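Local coordinates for protein 5-carboxymethyl-2-hydroxymuconate semialdehyde dehydrogenase (Thermus thermophilus, PDB 2D4E) that probably oxidises 5-carboxymethyl-2-hydroxymuconate semialdehyde to the corresponding acid with NAD, as a tetrameric member of the aldehyde dehydrogenase family, at residues Pro277-Ala282 with His450-Glu455. Residues are numbered along the deposited sequence; the frame is centred on the assembly and turned at random.
Sequences PALVFA and HRLALE
In the catalytic domain of the aldehyde dehydrogenase fold, Leu279 and Phe281, from the strand 277-280 and the loop just after it, meet Leu452 of the helix 446-455, which packs on one face of the mixed sheet. The contact is small, 93 Å² in all, and purely apolar; no hydrogen bond crosses it. One methyl group does most of the touching: CD1 of Leu452 lies 3.5 Å from CE2 of Phe281, with CZ of that ring almost as near, so it rests against the far end of the phenyl group at an oblique angle. With CG anti to its carbonyl carbon (chi1 -75°), Leu452 extends CD1 to the Phe281 ring, which comes from the opposite direction. Leu279 CD1 adds a looser touch, 4.5 Å from Leu452 CD1. With the CA atoms of Leu279 and Leu452 9.9 Å apart, the side chains alone bridge strand and helix. All three residues are buried. The same helix also takes part in subunit contacts: His450 meets its counterpart in the fourth subunit, and Glu455 forms salt bridges with Arg82 of the second subunit and Arg152 of the third. Alternation along the strand sends Val280 to the other face of the sheet, against the helix 286-298. The strand 277-280 runs between 310-314 and 438-442, its backbone bonded to both, and the chain passes from 438-442 into the helix 446-455 before returning in the parallel strand 460-463, the outermost of this sheet within the chain, a beta-alpha-beta crossover. Phe281 also meets the ring of Phe420, with planes at about 60°, while the helix 423-431 supplies Ala430 beside Leu279 and Glu423 beside Leu452.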
loop_
_atom_site.group_PDB
_atom_site.type_symbol
_atom_site.label_atom_id
_atom_site.label_comp_id
_atom_site.label_asym_id
_atom_site.label_seq_id
_atom_site.Cartn_x
_atom_site.Cartn_y
_atom_site.Cartn_z
ATOM N N PRO C 277 -3.890 14.500 27.516
ATOM C CA PRO C 277 -5.030 14.407 28.429
ATOM C C PRO C 277 -5.662 13.023 28.518
ATOM O O PRO C 277 -5.560 12.212 27.594
ATOM C CB PRO C 277 -6.000 15.417 27.845
ATOM C CG PRO C 277 -5.838 15.152 26.358
ATOM C CD PRO C 277 -4.318 14.990 26.191
ATOM N N ALA C 278 -6.295 12.758 29.657
ATOM C CA ALA C 278 -7.023 11.513 29.868
ATOM C C ALA C 278 -8.451 11.981 30.142
ATOM O O ALA C 278 -8.676 12.755 31.072
ATOM C CB ALA C 278 -6.475 10.758 31.073
ATOM N N LEU C 279 -9.404 11.550 29.320
ATOM C CA LEU C 279 -10.800 11.941 29.517
ATOM C C LEU C 279 -11.587 10.753 30.058
ATOM O O LEU C 279 -11.669 9.703 29.418
ATOM C CB LEU C 279 -11.463 12.402 28.210
ATOM C CG LEU C 279 -10.719 13.057 27.049
ATOM C CD1 LEU C 279 -11.758 13.710 26.143
ATOM C CD2 LEU C 279 -9.715 14.073 27.520
ATOM N N VAL C 280 -12.171 10.925 31.236
ATOM C CA VAL C 280 -12.939 9.853 31.844
ATOM C C VAL C 280 -14.406 10.223 31.902
ATOM O O VAL C 280 -14.787 11.205 32.547
ATOM C CB VAL C 280 -12.446 9.549 33.267
ATOM C CG1 VAL C 280 -13.244 8.388 33.857
ATOM C CG2 VAL C 280 -10.954 9.207 33.238
ATOM N N PHE C 281 -15.227 9.439 31.211
ATOM C CA PHE C 281 -16.668 9.666 31.184
ATOM C C PHE C 281 -17.368 8.795 32.223
ATOM O O PHE C 281 -16.893 7.708 32.569
ATOM C CB PHE C 281 -17.219 9.372 29.791
ATOM C CG PHE C 281 -16.864 10.415 28.774
ATOM C CD1 PHE C 281 -17.709 11.499 28.546
ATOM C CD2 PHE C 281 -15.666 10.333 28.062
ATOM C CE1 PHE C 281 -17.366 12.491 27.623
ATOM C CE2 PHE C 281 -15.312 11.316 27.136
ATOM C CZ PHE C 281 -16.166 12.400 26.916
ATOM N N ALA C 282 -18.502 9.285 32.713
ATOM C CA ALA C 282 -19.271 8.581 33.727
ATOM C C ALA C 282 -19.692 7.162 33.348
ATOM O O ALA C 282 -19.945 6.343 34.222
ATOM C CB ALA C 282 -20.498 9.405 34.087
ATOM N N HIS C 450 -15.063 6.620 18.990
ATOM C CA HIS C 450 -14.468 6.858 17.677
ATOM C C HIS C 450 -14.560 8.314 17.264
ATOM O O HIS C 450 -13.656 8.844 16.621
ATOM C CB HIS C 450 -15.140 5.967 16.632
ATOM C CG HIS C 450 -14.782 4.522 16.771
ATOM N ND1 HIS C 450 -13.551 4.025 16.403
ATOM C CD2 HIS C 450 -15.468 3.478 17.291
ATOM C CE1 HIS C 450 -13.493 2.738 16.691
ATOM N NE2 HIS C 450 -14.644 2.381 17.232
ATOM N N ARG C 451 -15.656 8.954 17.651
ATOM C CA ARG C 451 -15.888 10.358 17.352
ATOM C C ARG C 451 -14.789 11.194 18.011
ATOM O O ARG C 451 -14.161 12.032 17.364
ATOM C CB ARG C 451 -17.268 10.756 17.876
ATOM C CG ARG C 451 -17.761 12.117 17.453
ATOM C CD ARG C 451 -19.267 12.194 17.670
ATOM N NE ARG C 451 -19.647 11.908 19.052
ATOM C CZ ARG C 451 -20.711 11.190 19.402
ATOM N NH1 ARG C 451 -21.505 10.674 18.470
ATOM N NH2 ARG C 451 -20.990 10.994 20.685
ATOM N N LEU C 452 -14.549 10.954 19.297
ATOM C CA LEU C 452 -13.506 11.674 20.020
ATOM C C LEU C 452 -12.119 11.288 19.503
ATOM O O LEU C 452 -11.218 12.122 19.442
ATOM C CB LEU C 452 -13.591 11.379 21.514
ATOM C CG LEU C 452 -14.725 12.075 22.273
ATOM C CD1 LEU C 452 -14.808 11.535 23.693
ATOM C CD2 LEU C 452 -14.471 13.576 22.272
ATOM N N ALA C 453 -11.945 10.025 19.132
ATOM C CA ALA C 453 -10.649 9.582 18.630
ATOM C C ALA C 453 -10.302 10.400 17.385
ATOM O O ALA C 453 -9.171 10.857 17.224
ATOM C CB ALA C 453 -10.689 8.086 18.303
ATOM N N LEU C 454 -11.288 10.603 16.519
ATOM C CA LEU C 454 -11.084 11.372 15.295
ATOM C C LEU C 454 -10.886 12.871 15.534
ATOM O O LEU C 454 -10.146 13.525 14.803
ATOM C CB LEU C 454 -12.265 11.175 14.342
ATOM C CG LEU C 454 -12.128 11.879 12.987
ATOM C CD1 LEU C 454 -11.042 11.191 12.172
ATOM C CD2 LEU C 454 -13.447 11.838 12.232
ATOM N N GLU C 455 -11.545 13.411 16.555
ATOM C CA GLU C 455 -11.454 14.841 16.861
ATOM C C GLU C 455 -10.286 15.283 17.750
ATOM O O GLU C 455 -9.901 16.448 17.724
ATOM C CB GLU C 455 -12.763 15.315 17.504
ATOM C CG GLU C 455 -13.978 15.245 16.596
ATOM C CD GLU C 455 -13.897 16.223 15.438
ATOM O OE1 GLU C 455 -13.718 17.432 15.689
ATOM O OE2 GLU C 455 -14.015 15.790 14.276
#